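Local structure of diphthine synthase (Aeropyrum pernix, 1WDE) at residues G149-L161 and L190-A202. The protein probably uses S-adenosyl-L-methionine to trimethylate the amino group of the modified target histidine of translation elongation factor 2, forming diphthine, the second step of diphthamide biosynthesis. Sequence-based numbering, arbitrary orientation.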
ATOM      1  N   GLY A 149       0.667  17.912   7.125  1.00 50.65           N
ATOM      2  CA  GLY A 149       0.699  19.314   6.754  1.00 52.66           C
ATOM      3  C   GLY A 149       1.100  19.507   5.310  1.00 57.24           C
ATOM      4  O   GLY A 149       1.752  20.496   4.960  1.00 56.23           O
ATOM      5  N   VAL A 150       0.701  18.570   4.457  1.00 54.88           N
ATOM      6  CA  VAL A 150       1.054  18.666   3.049  1.00 56.77           C
ATOM      7  C   VAL A 150      -0.092  18.378   2.088  1.00 55.99           C
ATOM      8  O   VAL A 150      -0.815  17.387   2.236  1.00 58.54           O
ATOM      9  CB  VAL A 150       2.209  17.698   2.700  1.00 56.01           C
ATOM     10  CG1 VAL A 150       2.548  17.807   1.221  1.00 59.07           C
ATOM     11  CG2 VAL A 150       3.428  18.007   3.549  1.00 58.62           C
ATOM     12  N   THR A 151      -0.254  19.264   1.108  1.00 51.70           N
ATOM     13  CA  THR A 151      -1.266  19.090   0.072  1.00 49.03           C
ATOM     14  C   THR A 151      -0.511  18.279  -0.975  1.00 44.46           C
ATOM     15  O   THR A 151       0.470  18.748  -1.547  1.00 41.86           O
ATOM     16  CB  THR A 151      -1.710  20.439  -0.519  1.00 53.81           C
ATOM     17  OG1 THR A 151      -2.392  21.197   0.493  1.00 54.02           O
ATOM     18  CG2 THR A 151      -2.641  20.222  -1.706  1.00 50.65           C
ATOM     19  N   PRO A 152      -0.949  17.042  -1.219  1.00 39.38           N
ATOM     20  CA  PRO A 152      -0.338  16.114  -2.180  1.00 39.09           C
ATOM     21  C   PRO A 152      -0.402  16.459  -3.671  1.00 31.53           C
ATOM     22  O   PRO A 152      -1.043  15.747  -4.426  1.00 30.84           O
ATOM     23  CB  PRO A 152      -1.049  14.796  -1.866  1.00 34.11           C
ATOM     24  CG  PRO A 152      -2.411  15.242  -1.470  1.00 34.35           C
ATOM     25  CD  PRO A 152      -2.127  16.433  -0.571  1.00 40.46           C
ATOM     26  N   ILE A 153       0.264  17.532  -4.098  1.00 31.05           N
ATOM     27  CA  ILE A 153       0.239  17.914  -5.511  1.00 27.37           C
ATOM     28  C   ILE A 153       1.039  16.938  -6.391  1.00 25.76           C
ATOM     29  O   ILE A 153       0.593  16.535  -7.468  1.00 22.74           O
ATOM     30  CB  ILE A 153       0.772  19.359  -5.696  1.00 29.45           C
ATOM     31  CG1 ILE A 153      -0.161  20.341  -4.982  1.00 37.95           C
ATOM     32  CG2 ILE A 153       0.830  19.716  -7.165  1.00 34.27           C
ATOM     33  CD1 ILE A 153       0.265  21.796  -5.108  1.00 49.27           C
ATOM     34  N   SER A 154       2.223  16.550  -5.943  1.00 23.19           N
ATOM     35  CA  SER A 154       3.003  15.618  -6.741  1.00 28.64           C
ATOM     36  C   SER A 154       2.252  14.285  -6.805  1.00 28.12           C
ATOM     37  O   SER A 154       2.353  13.561  -7.789  1.00 26.11           O
ATOM     38  CB  SER A 154       4.387  15.428  -6.135  1.00 23.03           C
ATOM     39  OG  SER A 154       4.280  14.810  -4.873  1.00 42.77           O
ATOM     40  N   VAL A 155       1.479  13.973  -5.763  1.00 28.87           N
ATOM     41  CA  VAL A 155       0.719  12.729  -5.744  1.00 27.42           C
ATOM     42  C   VAL A 155      -0.381  12.719  -6.808  1.00 28.18           C
ATOM     43  O   VAL A 155      -0.580  11.701  -7.484  1.00 25.70           O
ATOM     44  CB  VAL A 155       0.106  12.473  -4.360  1.00 31.65           C
ATOM     45  CG1 VAL A 155      -1.040  11.463  -4.466  1.00 25.37           C
ATOM     46  CG2 VAL A 155       1.186  11.935  -3.434  1.00 33.49           C
ATOM     47  N   ALA A 156      -1.083  13.846  -6.963  1.00 25.04           N
ATOM     48  CA  ALA A 156      -2.145  13.945  -7.966  1.00 28.28           C
ATOM     49  C   ALA A 156      -1.510  13.729  -9.337  1.00 26.26           C
ATOM     50  O   ALA A 156      -2.003  12.942 -10.138  1.00 23.34           O
ATOM     51  CB  ALA A 156      -2.839  15.322  -7.899  1.00 23.10           C
ATOM     52  N   ARG A 157      -0.407  14.425  -9.605  1.00 23.13           N
ATOM     53  CA  ARG A 157       0.280  14.257 -10.884  1.00 26.28           C
ATOM     54  C   ARG A 157       0.648  12.799 -11.194  1.00 25.96           C
ATOM     55  O   ARG A 157       0.493  12.364 -12.325  1.00 26.15           O
ATOM     56  CB  ARG A 157       1.547  15.113 -10.938  1.00 23.46           C
ATOM     57  CG  ARG A 157       2.422  14.854 -12.170  1.00 28.37           C
ATOM     58  CD  ARG A 157       3.426  15.981 -12.348  1.00 34.88           C
ATOM     59  NE  ARG A 157       4.344  15.767 -13.460  1.00 37.58           N
ATOM     60  CZ  ARG A 157       5.468  15.060 -13.381  1.00 40.98           C
ATOM     61  NH1 ARG A 157       5.822  14.482 -12.238  1.00 36.12           N
ATOM     62  NH2 ARG A 157       6.260  14.963 -14.439  1.00 42.90           N
ATOM     63  N   ARG A 158       1.140  12.041 -10.214  1.00 24.14           N
ATOM     64  CA  ARG A 158       1.508  10.660 -10.515  1.00 24.33           C
ATOM     65  C   ARG A 158       0.272   9.867 -10.936  1.00 26.41           C
ATOM     66  O   ARG A 158       0.346   8.933 -11.750  1.00 19.59           O
ATOM     67  CB  ARG A 158       2.214   9.999  -9.321  1.00 27.58           C
ATOM     68  CG  ARG A 158       3.600  10.579  -9.028  1.00 34.94           C
ATOM     69  CD  ARG A 158       4.448   9.589  -8.210  1.00 38.15           C
ATOM     70  NE  ARG A 158       4.656   8.327  -8.933  1.00 29.73           N
ATOM     71  CZ  ARG A 158       4.682   7.122  -8.355  1.00 40.03           C
ATOM     72  NH1 ARG A 158       4.525   7.001  -7.040  1.00 34.38           N
ATOM     73  NH2 ARG A 158       4.824   6.026  -9.093  1.00 30.08           N
ATOM     74  N   ILE A 159      -0.883  10.245 -10.411  1.00 20.80           N
ATOM     75  CA  ILE A 159      -2.095   9.545 -10.796  1.00 22.68           C
ATOM     76  C   ILE A 159      -2.379   9.863 -12.259  1.00 22.34           C
ATOM     77  O   ILE A 159      -2.700   8.961 -13.032  1.00 19.63           O
ATOM     78  CB  ILE A 159      -3.295   9.955  -9.924  1.00 20.89           C
ATOM     79  CG1 ILE A 159      -3.037   9.529  -8.471  1.00 25.44           C
ATOM     80  CG2 ILE A 159      -4.573   9.313 -10.472  1.00 18.83           C
ATOM     81  CD1 ILE A 159      -4.143   9.992  -7.479  1.00 22.57           C
ATOM     82  N   TYR A 160      -2.258  11.132 -12.656  1.00 19.17           N
ATOM     83  CA  TYR A 160      -2.491  11.454 -14.067  1.00 23.42           C
ATOM     84  C   TYR A 160      -1.453  10.747 -14.969  1.00 18.22           C
ATOM     85  O   TYR A 160      -1.753  10.371 -16.095  1.00 22.08           O
ATOM     86  CB  TYR A 160      -2.433  12.969 -14.309  1.00 19.83           C
ATOM     87  CG  TYR A 160      -3.633  13.729 -13.777  1.00 20.02           C
ATOM     88  CD1 TYR A 160      -3.536  14.505 -12.627  1.00 20.52           C
ATOM     89  CD2 TYR A 160      -4.856  13.703 -14.456  1.00 21.51           C
ATOM     90  CE1 TYR A 160      -4.637  15.253 -12.156  1.00 18.16           C
ATOM     91  CE2 TYR A 160      -5.949  14.436 -14.003  1.00 22.44           C
ATOM     92  CZ  TYR A 160      -5.832  15.210 -12.854  1.00 22.13           C
ATOM     93  OH  TYR A 160      -6.897  15.960 -12.421  1.00 27.58           O
ATOM     94  N   LEU A 161      -0.231  10.579 -14.480  1.00 21.68           N
ATOM     95  CA  LEU A 161       0.809   9.908 -15.284  1.00 19.34           C
ATOM     96  C   LEU A 161       0.409   8.458 -15.565  1.00 22.48           C
ATOM     97  O   LEU A 161       0.630   7.937 -16.665  1.00 20.00           O
ATOM     98  CB  LEU A 161       2.163   9.986 -14.558  1.00 21.35           C
ATOM     99  CG  LEU A 161       2.780  11.396 -14.620  1.00 25.87           C
ATOM    100  CD1 LEU A 161       4.109  11.449 -13.883  1.00 27.06           C
ATOM    101  CD2 LEU A 161       2.986  11.771 -16.097  1.00 30.44           C
ATOM    102  N   LEU A 190      -8.538  15.380   0.699  1.00 25.99           N
ATOM    103  CA  LEU A 190      -7.320  16.155   0.567  1.00 27.61           C
ATOM    104  C   LEU A 190      -6.690  15.892  -0.805  1.00 26.38           C
ATOM    105  O   LEU A 190      -6.006  16.751  -1.348  1.00 29.74           O
ATOM    106  CB  LEU A 190      -6.331  15.803   1.687  1.00 32.65           C
ATOM    107  CG  LEU A 190      -4.933  16.434   1.576  1.00 33.30           C
ATOM    108  CD1 LEU A 190      -5.032  17.970   1.498  1.00 37.30           C
ATOM    109  CD2 LEU A 190      -4.096  15.995   2.774  1.00 34.33           C
ATOM    110  N   LEU A 191      -6.920  14.704  -1.356  1.00 28.40           N
ATOM    111  CA  LEU A 191      -6.389  14.374  -2.690  1.00 28.82           C
ATOM    112  C   LEU A 191      -7.089  15.309  -3.690  1.00 25.26           C
ATOM    113  O   LEU A 191      -6.453  15.910  -4.554  1.00 26.29           O
ATOM    114  CB  LEU A 191      -6.722  12.922  -3.054  1.00 26.15           C
ATOM    115  CG  LEU A 191      -5.928  12.126  -4.112  1.00 34.35           C
ATOM    116  CD1 LEU A 191      -6.882  11.202  -4.878  1.00 18.98           C
ATOM    117  CD2 LEU A 191      -5.207  13.034  -5.061  1.00 23.56           C
ATOM    118  N   LEU A 192      -8.407  15.431  -3.562  1.00 25.56           N
ATOM    119  CA  LEU A 192      -9.164  16.288  -4.475  1.00 26.34           C
ATOM    120  C   LEU A 192      -8.781  17.755  -4.292  1.00 28.88           C
ATOM    121  O   LEU A 192      -8.755  18.516  -5.257  1.00 28.54           O
ATOM    122  CB  LEU A 192     -10.669  16.062  -4.289  1.00 18.83           C
ATOM    123  CG  LEU A 192     -11.107  14.623  -4.607  1.00 25.21           C
ATOM    124  CD1 LEU A 192     -12.607  14.461  -4.415  1.00 32.82           C
ATOM    125  CD2 LEU A 192     -10.721  14.291  -6.064  1.00 24.28           C
ATOM    126  N   GLU A 193      -8.465  18.157  -3.062  1.00 31.90           N
ATOM    127  CA  GLU A 193      -8.044  19.538  -2.864  1.00 32.65           C
ATOM    128  C   GLU A 193      -6.714  19.719  -3.600  1.00 33.66           C
ATOM    129  O   GLU A 193      -6.485  20.763  -4.208  1.00 33.90           O
ATOM    130  CB  GLU A 193      -7.878  19.870  -1.374  1.00 41.34           C
ATOM    131  CG  GLU A 193      -7.181  21.213  -1.114  1.00 48.43           C
ATOM    132  CD  GLU A 193      -7.858  22.383  -1.817  1.00 56.07           C
ATOM    133  OE1 GLU A 193      -7.254  23.478  -1.867  1.00 60.23           O
ATOM    134  OE2 GLU A 193      -8.994  22.212  -2.316  1.00 60.69           O
ATOM    135  N   ALA A 194      -5.851  18.696  -3.553  1.00 30.10           N
ATOM    136  CA  ALA A 194      -4.551  18.738  -4.244  1.00 27.68           C
ATOM    137  C   ALA A 194      -4.755  18.808  -5.751  1.00 20.98           C
ATOM    138  O   ALA A 194      -4.027  19.499  -6.466  1.00 27.74           O
ATOM    139  CB  ALA A 194      -3.705  17.471  -3.902  1.00 25.88           C
ATOM    140  N   ASP A 195      -5.743  18.067  -6.238  1.00 26.02           N
ATOM    141  CA  ASP A 195      -6.039  18.051  -7.658  1.00 27.22           C
ATOM    142  C   ASP A 195      -6.457  19.425  -8.151  1.00 26.20           C
ATOM    143  O   ASP A 195      -6.011  19.871  -9.205  1.00 28.96           O
ATOM    144  CB  ASP A 195      -7.141  17.035  -7.947  1.00 27.05           C
ATOM    145  CG  ASP A 195      -7.392  16.852  -9.436  1.00 26.94           C
ATOM    146  OD1 ASP A 195      -6.422  16.959 -10.233  1.00 23.76           O
ATOM    147  OD2 ASP A 195      -8.554  16.578  -9.809  1.00 26.28           O
ATOM    148  N   ARG A 196      -7.312  20.105  -7.386  1.00 30.29           N
ATOM    149  CA  ARG A 196      -7.766  21.432  -7.786  1.00 27.38           C
ATOM    150  C   ARG A 196      -6.612  22.425  -7.799  1.00 34.93           C
ATOM    151  O   ARG A 196      -6.552  23.311  -8.657  1.00 38.78           O
ATOM    152  CB  ARG A 196      -8.889  21.921  -6.867  1.00 29.69           C
ATOM    153  CG  ARG A 196     -10.220  21.214  -7.104  1.00 27.32           C
ATOM    154  CD  ARG A 196     -11.372  21.877  -6.344  1.00 39.96           C
ATOM    155  NE  ARG A 196     -11.257  21.749  -4.889  1.00 36.78           N
ATOM    156  CZ  ARG A 196     -11.561  20.654  -4.195  1.00 38.26           C
ATOM    157  NH1 ARG A 196     -11.419  20.660  -2.878  1.00 35.67           N
ATOM    158  NH2 ARG A 196     -12.014  19.562  -4.805  1.00 34.20           N
ATOM    159  N   GLU A 197      -5.697  22.271  -6.851  1.00 37.43           N
ATOM    160  CA  GLU A 197      -4.531  23.135  -6.764  1.00 38.41           C
ATOM    161  C   GLU A 197      -3.595  22.814  -7.924  1.00 37.33           C
ATOM    162  O   GLU A 197      -3.072  23.720  -8.571  1.00 41.79           O
ATOM    163  CB  GLU A 197      -3.811  22.893  -5.441  1.00 44.45           C
ATOM    164  CG  GLU A 197      -3.178  24.122  -4.839  1.00 54.05           C
ATOM    165  CD  GLU A 197      -2.843  23.926  -3.374  1.00 61.26           C
ATOM    166  OE1 GLU A 197      -3.785  23.768  -2.561  1.00 65.27           O
ATOM    167  OE2 GLU A 197      -1.639  23.919  -3.037  1.00 65.04           O
ATOM    168  N   TYR A 198      -3.392  21.521  -8.187  1.00 30.61           N
ATOM    169  CA  TYR A 198      -2.518  21.081  -9.276  1.00 29.08           C
ATOM    170  C   TYR A 198      -3.029  21.439 -10.674  1.00 31.87           C
ATOM    171  O   TYR A 198      -2.277  21.971 -11.495  1.00 36.29           O
ATOM    172  CB  TYR A 198      -2.277  19.565  -9.191  1.00 30.50           C
ATOM    173  CG  TYR A 198      -1.519  19.001 -10.383  1.00 30.45           C
ATOM    174  CD1 TYR A 198      -0.236  19.456 -10.705  1.00 36.67           C
ATOM    175  CD2 TYR A 198      -2.098  18.027 -11.201  1.00 35.18           C
ATOM    176  CE1 TYR A 198       0.450  18.952 -11.819  1.00 34.21           C
ATOM    177  CE2 TYR A 198      -1.427  17.517 -12.315  1.00 31.36           C
ATOM    178  CZ  TYR A 198      -0.156  17.985 -12.617  1.00 32.49           C
ATOM    179  OH  TYR A 198       0.499  17.492 -13.720  1.00 29.59           O
ATOM    180  N   ALA A 199      -4.295  21.153 -10.955  1.00 35.02           N
ATOM    181  CA  ALA A 199      -4.859  21.465 -12.269  1.00 44.73           C
ATOM    182  C   ALA A 199      -4.777  22.972 -12.521  1.00 48.29           C
ATOM    183  O   ALA A 199      -4.550  23.420 -13.646  1.00 48.44           O
ATOM    184  CB  ALA A 199      -6.307  20.994 -12.346  1.00 45.67           C
ATOM    185  N   ARG A 200      -4.961  23.746 -11.458  1.00 52.94           N
ATOM    186  CA  ARG A 200      -4.889  25.201 -11.542  1.00 57.85           C
ATOM    187  C   ARG A 200      -3.544  25.637 -12.132  1.00 56.22           C
ATOM    188  O   ARG A 200      -3.507  26.379 -13.109  1.00 55.15           O
ATOM    189  CB  ARG A 200      -5.058  25.819 -10.147  1.00 62.05           C
ATOM    190  CG  ARG A 200      -5.069  27.340 -10.146  1.00 69.78           C
ATOM    191  CD  ARG A 200      -4.678  27.918  -8.793  1.00 69.18           C
ATOM    192  NE  ARG A 200      -4.418  29.352  -8.895  1.00 72.50           N
ATOM    193  CZ  ARG A 200      -3.781  30.068  -7.974  1.00 73.49           C
ATOM    194  NH1 ARG A 200      -3.332  29.485  -6.871  1.00 73.55           N
ATOM    195  NH2 ARG A 200      -3.586  31.368  -8.162  1.00 75.77           N
ATOM    196  N   GLU A 201      -2.451  25.167 -11.532  1.00 56.22           N
ATOM    197  CA  GLU A 201      -1.100  25.504 -11.983  1.00 57.41           C
ATOM    198  C   GLU A 201      -0.665  24.762 -13.247  1.00 59.06           C
ATOM    199  O   GLU A 201       0.273  25.183 -13.928  1.00 60.95           O
ATOM    200  CB  GLU A 201      -0.082  25.209 -10.877  1.00 61.61           C
ATOM    201  CG  GLU A 201       0.039  23.729 -10.521  1.00 71.05           C
ATOM    202  CD  GLU A 201       1.138  23.446  -9.502  1.00 74.96           C
ATOM    203  OE1 GLU A 201       2.331  23.568  -9.858  1.00 80.43           O
ATOM    204  OE2 GLU A 201       0.810  23.108  -8.343  1.00 72.52           O
ATOM    205  N   ALA A 202      -1.327  23.650 -13.549  1.00 53.45           N
ATOM    206  CA  ALA A 202      -0.991  22.864 -14.730  1.00 49.15           C
ATOM    207  C   ALA A 202      -1.747  23.391 -15.944  1.00 50.61           C
ATOM    208  O   ALA A 202      -1.453  23.018 -17.079  1.00 49.93           O
ATOM    209  CB  ALA A 202      -1.332  21.407 -14.500  1.00 51.40           C
TER
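Tyr198 and Ile153 interlock as reciprocal knobs into holes where two helices of the tetrapyrrole-methylase family fold cross nearly at right angles, segments 153-161 and 190-202 meeting at 82° with their axes 8.3 Å apart. Such a steep crossing concentrates its packing near one point, here over small residues: the methyl of Ala194 lies under the turn at Pro152, its CB 3.5 Å from Pro152 CG, and Ala156 faces helix 190-202 a turn further on. Tyr198 lays its ring among Ile153, Ala156, Arg157 and Tyr160 because its chi1 of 173° turns CG away from the backbone N. Arg157 CB sits over one face as a CH-pi contact, 4.2 Å from the ring centroid, while Tyr160 CD1 comes to the ring edge 3.7 Å from Tyr198 CE2. The hydroxyl is hydrogen-bonded to Glu292 in the C-terminal tail, which also forms a salt bridge with Arg157. Replacing Tyr198 by an alanine would probably open a gap between Ile153 and Tyr160, strip Arg157 CB of the face it covers and cost Glu292 its hydroxyl partner. On the flank lined by strand 137-143, Ile159 and Leu191 meet methyl to methyl. The other flank is looser and turned to solvent: Ile153 CD1 rests 3.5 Å from Glu197 OE2, and poorly ordered Glu201 meets the same methyl from the opposite direction. On the buried side, Asp195 OD2 accepts the Leu208 N-H; the Leu207 N-H bonds to Tyr160 OH, which gives Asp195 OD1, in the ring plane at its edge, a very short hydrogen bond of 2.5 Å.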